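Local coordinates for protein putative peptidase (Parabacteroides merdae, PDB 4L8K) that probably cleaves peptide bonds as a serine-type hydrolase of peptidase family S41, whose core belongs to the ClpP/crotonase clan, at residues A[115-120]-A[307-311]; A[151-157]-A[215-221]. All blocks are in the same frame, centred on the assembly; numbering follows the deposited sequence.

Contact 1: residues A[115-120]-A[307-311]; sequences LADDQI and IGLLL
Ile120 sends its terminal methyl into the surface of helix 301-311, where CD1 lies 3.7 Å from Ile307 CG2 and equally near Leu311 CG, with Leu310 CB a little farther off. The side chain thus enters between residues one helical turn apart. With CG1 beside its own backbone N (chi1 -73°) and the chain extended from there, Ile120 presents CD1 to Ile307 and Leu311 while its other branch, CG2, faces Leu310 CD1. Ala116 supplies a short methyl that sits between the ends of two helix residues, its CB 4.1 Å from both Ile307 CG2 and Leu311 CD1. One residue earlier in the chain, Leu115 meets Ile307 methyl to methyl through their CD1 atoms, the two side chains at about a right angle. Gln119 lays its amide against Leu311, also at about a right angle, and is held there because NE2 donates to Ala116 O at 3.0 Å, from the opposite face of that carbonyl to Gln119 N, whose backbone bond closes the type I' turn. With an alanine in place of the glutamine, Leu311 CD2 would probably lose its amide neighbour, and Ala116 O the second of its two donors. The contact therefore packs the end of helix 301-311 on the bulged hairpin joining strands 110-115 and 120-125, while Ile120, Ile307 and Leu310 all also touch Ile151 of the adjacent strand 149-153.

Contact 2: residues A[151-157]-A[215-221]; sequences IFDVRDN and VLTNRHS
Leu216 packs into the tight end of this contact, its CG 3.7 Å from Ile151 CG2 and its CB against the carboxylate of Asp153. Strands 149-153 and 213-217 run parallel here, joined by Leu216 N to Phe152 O and by Val154 N to Leu216 O. The carboxylate of Asp153, swung anti to its backbone N (chi1 -171°), is gripped side-on by Arg155: NE reaches OD1 at 2.9 Å and NH2 reaches OD2 at 2.8 Å, both acceptors met on their syn sides. Arg155 N donates to OD1 from the anti side and from the opposite face to NE, completing an Asx turn. Leu216 CD1 lies over one face of the guanidinium, and Tyr122 and Asp300 give Asp153 OD2 and Arg155 NH2 second partners.

Beyond the strands the grip passes to loops. Asn218 faces Asp156 with both ends of its amide, OD1 accepting from Asp156 N and ND2 donating to Asp156 OD1, each at 2.9 Å, although carboxylate and amide planes are 39° apart. Ser221 OG donates to Val154 O at 2.7 Å from above the carbonyl plane and accepts from Asn218 N. The partly exposed edge is slacker: the Asp156 carboxylate runs alongside His220, touching CB, and a water donates to His220 O and, weakly, to Asp156 O. The buried Asp153-Arg155 pair thus lies within one segment, whereas amide, hydroxyl, backbone and the Asp156 carboxylate join the type II turn Val154-Asn157 to the type I turn Asn218-Ser221, after parallel strands of the S41 (ClpP/crotonase clan) fold.

In the fold
Contacts 1 and 2 lie with their centres about 18 Å apart on the same mixed sheet, in which strands 110-115, 120-125, 149-153 and 213-217 are consecutive neighbours. Along the chain the order is 115-120, 151-157, 215-221 and then 307-311, so the second contact is enclosed by the first. Ile151 is the meeting point: its CD1 is 3.7 Å from Ile120 CG2, and its side chain also packs on Ile307 and Leu310. Helix 301-311 therefore bridges hairpin and central strands on one face of the sheet. Contact 1 joins helix 301-311 to the hairpin between strands 110-115 and 120-125, and contact 2 joins two neighbouring parallel strands and the loops that follow them.

Contact 1: residues A[115-120]-A[307-311]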
loop_
_atom_site.group_PDB
_atom_site.type_symbol
_atom_site.label_atom_id
_atom_site.label_comp_id
_atom_site.label_asym_id
_atom_site.label_seq_id
_atom_site.Cartn_x
_atom_site.Cartn_y
_atom_site.Cartn_z
ATOM N N LEU A 115 -4.424 -23.948 -7.952
ATOM C CA LEU A 115 -5.880 -23.999 -7.961
ATOM C C LEU A 115 -6.399 -24.380 -9.370
ATOM O O LEU A 115 -5.624 -24.398 -10.332
ATOM C CB LEU A 115 -6.462 -22.617 -7.530
ATOM C CG LEU A 115 -6.002 -21.999 -6.186
ATOM C CD1 LEU A 115 -6.626 -20.615 -6.010
ATOM C CD2 LEU A 115 -6.355 -22.919 -5.009
ATOM N N ALA A 116 -7.721 -24.654 -9.476
ATOM C CA ALA A 116 -8.461 -24.943 -10.700
ATOM C C ALA A 116 -7.785 -26.051 -11.566
ATOM O O ALA A 116 -7.301 -25.793 -12.689
ATOM C CB ALA A 116 -8.626 -23.657 -11.505
ATOM N N ASP A 117 -7.776 -27.282 -11.042
ATOM C CA ASP A 117 -7.200 -28.479 -11.682
ATOM C C ASP A 117 -5.744 -28.215 -12.141
ATOM O O ASP A 117 -5.342 -28.557 -13.261
ATOM C CB ASP A 117 -8.096 -29.002 -12.838
ATOM C CG ASP A 117 -7.837 -30.443 -13.299
ATOM O OD1 ASP A 117 -7.296 -31.247 -12.499
ATOM O OD2 ASP A 117 -8.203 -30.773 -14.447
ATOM N N ASP A 118 -4.966 -27.572 -11.240
ATOM C CA ASP A 118 -3.541 -27.246 -11.369
ATOM C C ASP A 118 -3.217 -26.286 -12.539
ATOM O O ASP A 118 -2.052 -26.185 -12.930
ATOM C CB ASP A 118 -2.718 -28.550 -11.503
ATOM C CG ASP A 118 -2.865 -29.470 -10.302
ATOM O OD1 ASP A 118 -2.557 -29.024 -9.172
ATOM O OD2 ASP A 118 -3.314 -30.623 -10.487
ATOM N N GLN A 119 -4.220 -25.529 -13.043
ATOM C CA GLN A 119 -4.028 -24.576 -14.149
ATOM C C GLN A 119 -3.601 -23.217 -13.663
ATOM O O GLN A 119 -3.056 -22.442 -14.461
ATOM C CB GLN A 119 -5.318 -24.396 -14.974
ATOM C CG GLN A 119 -5.796 -25.659 -15.726
ATOM C CD GLN A 119 -7.164 -25.477 -16.363
ATOM O OE1 GLN A 119 -7.304 -25.279 -17.581
ATOM N NE2 GLN A 119 -8.202 -25.485 -15.545
ATOM N N ILE A 120 -3.898 -22.897 -12.371
ATOM C CA ILE A 120 -3.625 -21.566 -11.821
ATOM C C ILE A 120 -2.769 -21.639 -10.560
ATOM O O ILE A 120 -3.083 -22.382 -9.628
ATOM C CB ILE A 120 -4.999 -20.860 -11.553
ATOM C CG1 ILE A 120 -5.632 -20.439 -12.920
ATOM C CG2 ILE A 120 -4.857 -19.635 -10.587
ATOM C CD1 ILE A 120 -7.016 -20.042 -12.849
ATOM N N ILE A 307 -9.657 -16.231 -11.119
ATOM C CA ILE A 307 -9.602 -17.590 -11.687
ATOM C C ILE A 307 -10.342 -17.581 -13.034
ATOM O O ILE A 307 -9.788 -18.057 -14.013
ATOM C CB ILE A 307 -10.153 -18.689 -10.715
ATOM C CG1 ILE A 307 -9.194 -18.934 -9.523
ATOM C CG2 ILE A 307 -10.455 -20.023 -11.457
ATOM C CD1 ILE A 307 -9.853 -19.790 -8.348
ATOM N N GLY A 308 -11.550 -16.992 -13.062
ATOM C CA GLY A 308 -12.361 -16.879 -14.276
ATOM C C GLY A 308 -11.640 -16.177 -15.422
ATOM O O GLY A 308 -11.584 -16.671 -16.553
ATOM N N LEU A 309 -11.035 -15.039 -15.113
ATOM C CA LEU A 309 -10.282 -14.244 -16.083
ATOM C C LEU A 309 -9.078 -15.003 -16.661
ATOM O O LEU A 309 -8.914 -15.013 -17.868
ATOM C CB LEU A 309 -9.836 -12.925 -15.460
ATOM C CG LEU A 309 -9.237 -11.898 -16.403
ATOM C CD1 LEU A 309 -10.183 -11.596 -17.605
ATOM C CD2 LEU A 309 -8.933 -10.628 -15.641
ATOM N N LEU A 310 -8.268 -15.644 -15.810
ATOM C CA LEU A 310 -7.098 -16.414 -16.235
ATOM C C LEU A 310 -7.459 -17.670 -17.050
ATOM O O LEU A 310 -6.661 -18.102 -17.882
ATOM C CB LEU A 310 -6.255 -16.831 -15.026
ATOM C CG LEU A 310 -5.481 -15.735 -14.288
ATOM C CD1 LEU A 310 -4.860 -16.282 -13.023
ATOM C CD2 LEU A 310 -4.403 -15.111 -15.174
ATOM N N LEU A 311 -8.631 -18.271 -16.786
ATOM C CA LEU A 311 -9.108 -19.466 -17.490
ATOM C C LEU A 311 -9.821 -19.104 -18.787
ATOM O O LEU A 311 -10.021 -19.987 -19.627
ATOM C CB LEU A 311 -10.035 -20.322 -16.613
ATOM C CG LEU A 311 -9.374 -21.065 -15.447
ATOM C CD1 LEU A 311 -10.408 -21.887 -14.704
ATOM C CD2 LEU A 311 -8.159 -21.927 -15.898
#

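Contact 2: residues A[151-157]-A[215-221]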
loop_
_atom_site.group_PDB
_atom_site.type_symbol
_atom_site.label_atom_id
_atom_site.label_comp_id
_atom_site.label_asym_id
_atom_site.label_seq_id
_atom_site.Cartn_x
_atom_site.Cartn_y
_atom_site.Cartn_z
ATOM N N ILE A 151 -1.962 -15.868 -9.730
ATOM C CA ILE A 151 -2.661 -14.933 -8.854
ATOM C C ILE A 151 -1.638 -14.555 -7.771
ATOM O O ILE A 151 -1.117 -15.450 -7.072
ATOM C CB ILE A 151 -4.023 -15.472 -8.273
ATOM C CG1 ILE A 151 -5.050 -15.763 -9.397
ATOM C CG2 ILE A 151 -4.625 -14.501 -7.220
ATOM C CD1 ILE A 151 -6.324 -16.620 -8.920
ATOM N N PHE A 152 -1.299 -13.245 -7.681
ATOM C CA PHE A 152 -0.377 -12.737 -6.663
ATOM C C PHE A 152 -1.203 -11.856 -5.707
ATOM O O PHE A 152 -1.526 -10.714 -6.007
ATOM C CB PHE A 152 0.842 -12.003 -7.277
ATOM C CG PHE A 152 2.016 -11.966 -6.322
ATOM C CD1 PHE A 152 2.089 -10.999 -5.317
ATOM C CD2 PHE A 152 3.016 -12.937 -6.383
ATOM C CE1 PHE A 152 3.163 -10.985 -4.412
ATOM C CE2 PHE A 152 4.089 -12.923 -5.486
ATOM C CZ PHE A 152 4.159 -11.943 -4.511
ATOM N N ASP A 153 -1.606 -12.423 -4.596
ATOM C CA ASP A 153 -2.514 -11.763 -3.652
ATOM C C ASP A 153 -1.749 -11.012 -2.560
ATOM O O ASP A 153 -1.084 -11.630 -1.712
ATOM C CB ASP A 153 -3.453 -12.841 -3.046
ATOM C CG ASP A 153 -4.623 -12.367 -2.203
ATOM O OD1 ASP A 153 -4.748 -11.141 -1.982
ATOM O OD2 ASP A 153 -5.416 -13.220 -1.772
ATOM N N VAL A 154 -1.880 -9.668 -2.569
ATOM C CA VAL A 154 -1.244 -8.785 -1.565
ATOM C C VAL A 154 -2.324 -7.999 -0.771
ATOM O O VAL A 154 -2.049 -6.919 -0.247
ATOM C CB VAL A 154 -0.163 -7.837 -2.164
ATOM C CG1 VAL A 154 1.064 -8.620 -2.634
ATOM C CG2 VAL A 154 -0.734 -6.935 -3.265
ATOM N N ARG A 155 -3.544 -8.544 -0.686
ATOM C CA ARG A 155 -4.597 -7.944 0.124
ATOM C C ARG A 155 -4.196 -8.053 1.589
ATOM O O ARG A 155 -3.591 -9.059 1.971
ATOM C CB ARG A 155 -5.943 -8.650 -0.099
ATOM C CG ARG A 155 -6.553 -8.394 -1.470
ATOM C CD ARG A 155 -7.848 -9.182 -1.668
ATOM N NE ARG A 155 -7.592 -10.625 -1.703
ATOM C CZ ARG A 155 -8.524 -11.569 -1.625
ATOM N NH1 ARG A 155 -9.803 -11.239 -1.459
ATOM N NH2 ARG A 155 -8.186 -12.850 -1.693
ATOM N N ASP A 156 -4.491 -7.022 2.397
ATOM C CA ASP A 156 -4.148 -6.970 3.815
ATOM C C ASP A 156 -2.624 -6.940 4.052
ATOM O O ASP A 156 -2.171 -7.305 5.124
ATOM C CB ASP A 156 -4.809 -8.111 4.602
ATOM C CG ASP A 156 -6.217 -7.785 5.055
ATOM O OD1 ASP A 156 -6.883 -6.951 4.392
ATOM O OD2 ASP A 156 -6.654 -8.359 6.063
ATOM N N ASN A 157 -1.847 -6.476 3.066
ATOM C CA ASN A 157 -0.407 -6.370 3.217
ATOM C C ASN A 157 -0.074 -4.889 3.419
ATOM O O ASN A 157 -0.095 -4.106 2.474
ATOM C CB ASN A 157 0.325 -6.997 2.012
ATOM C CG ASN A 157 1.842 -7.028 2.116
ATOM O OD1 ASN A 157 2.470 -6.195 2.791
ATOM N ND2 ASN A 157 2.471 -7.967 1.391
ATOM N N VAL A 215 -2.908 -9.459 -9.889
ATOM C CA VAL A 215 -2.472 -8.932 -8.589
ATOM C C VAL A 215 -3.747 -8.540 -7.830
ATOM O O VAL A 215 -4.574 -7.801 -8.365
ATOM C CB VAL A 215 -1.424 -7.771 -8.684
ATOM C CG1 VAL A 215 -1.141 -7.144 -7.306
ATOM C CG2 VAL A 215 -0.119 -8.250 -9.325
ATOM N N LEU A 216 -3.945 -9.095 -6.627
ATOM C CA LEU A 216 -5.142 -8.805 -5.832
ATOM C C LEU A 216 -4.841 -7.752 -4.792
ATOM O O LEU A 216 -3.856 -7.869 -4.065
ATOM C CB LEU A 216 -5.721 -10.071 -5.152
ATOM C CG LEU A 216 -6.012 -11.318 -6.014
ATOM C CD1 LEU A 216 -6.848 -12.313 -5.222
ATOM C CD2 LEU A 216 -6.776 -10.973 -7.326
ATOM N N THR A 217 -5.657 -6.685 -4.751
ATOM C CA THR A 217 -5.460 -5.578 -3.819
ATOM C C THR A 217 -6.747 -5.218 -3.062
ATOM O O THR A 217 -7.855 -5.498 -3.526
ATOM C CB THR A 217 -4.931 -4.306 -4.561
ATOM O OG1 THR A 217 -5.897 -3.847 -5.492
ATOM C CG2 THR A 217 -3.622 -4.530 -5.277
ATOM N N ASN A 218 -6.587 -4.583 -1.905
ATOM C CA ASN A 218 -7.684 -4.040 -1.118
ATOM C C ASN A 218 -7.171 -2.786 -0.410
ATOM O O ASN A 218 -5.999 -2.463 -0.553
ATOM C CB ASN A 218 -8.329 -5.072 -0.153
ATOM C CG ASN A 218 -7.480 -5.564 0.983
ATOM O OD1 ASN A 218 -6.313 -5.202 1.137
ATOM N ND2 ASN A 218 -8.055 -6.428 1.792
ATOM N N ARG A 219 -8.040 -2.051 0.295
ATOM C CA ARG A 219 -7.668 -0.839 1.019
ATOM C C ARG A 219 -6.571 -1.109 2.055
ATOM O O ARG A 219 -5.829 -0.201 2.427
ATOM C CB ARG A 219 -8.912 -0.211 1.703
ATOM C CG ARG A 219 -8.732 1.252 2.100
ATOM C CD ARG A 219 -8.356 2.162 0.942
ATOM N NE ARG A 219 -8.348 3.517 1.456
ATOM C CZ ARG A 219 -8.009 4.610 0.790
ATOM N NH1 ARG A 219 -7.461 4.518 -0.418
ATOM N NH2 ARG A 219 -8.137 5.797 1.355
ATOM N N HIS A 220 -6.449 -2.354 2.495
ATOM C CA HIS A 220 -5.431 -2.714 3.450
ATOM C C HIS A 220 -4.119 -3.133 2.764
ATOM O O HIS A 220 -3.233 -3.621 3.453
ATOM C CB HIS A 220 -5.955 -3.745 4.430
ATOM C CG HIS A 220 -6.862 -3.124 5.440
ATOM N ND1 HIS A 220 -8.227 -3.245 5.348
ATOM C CD2 HIS A 220 -6.574 -2.355 6.517
ATOM C CE1 HIS A 220 -8.733 -2.582 6.383
ATOM N NE2 HIS A 220 -7.780 -2.004 7.096
ATOM N N SER A 221 -3.956 -2.849 1.434
ATOM C CA SER A 221 -2.716 -2.978 0.660
ATOM C C SER A 221 -2.114 -1.569 0.628
ATOM O O SER A 221 -2.696 -0.679 0.008
ATOM C CB SER A 221 -2.970 -3.507 -0.761
ATOM O OG SER A 221 -3.586 -4.782 -0.794
HETATM O O HOH W 1 -2.829 -4.593 6.429
#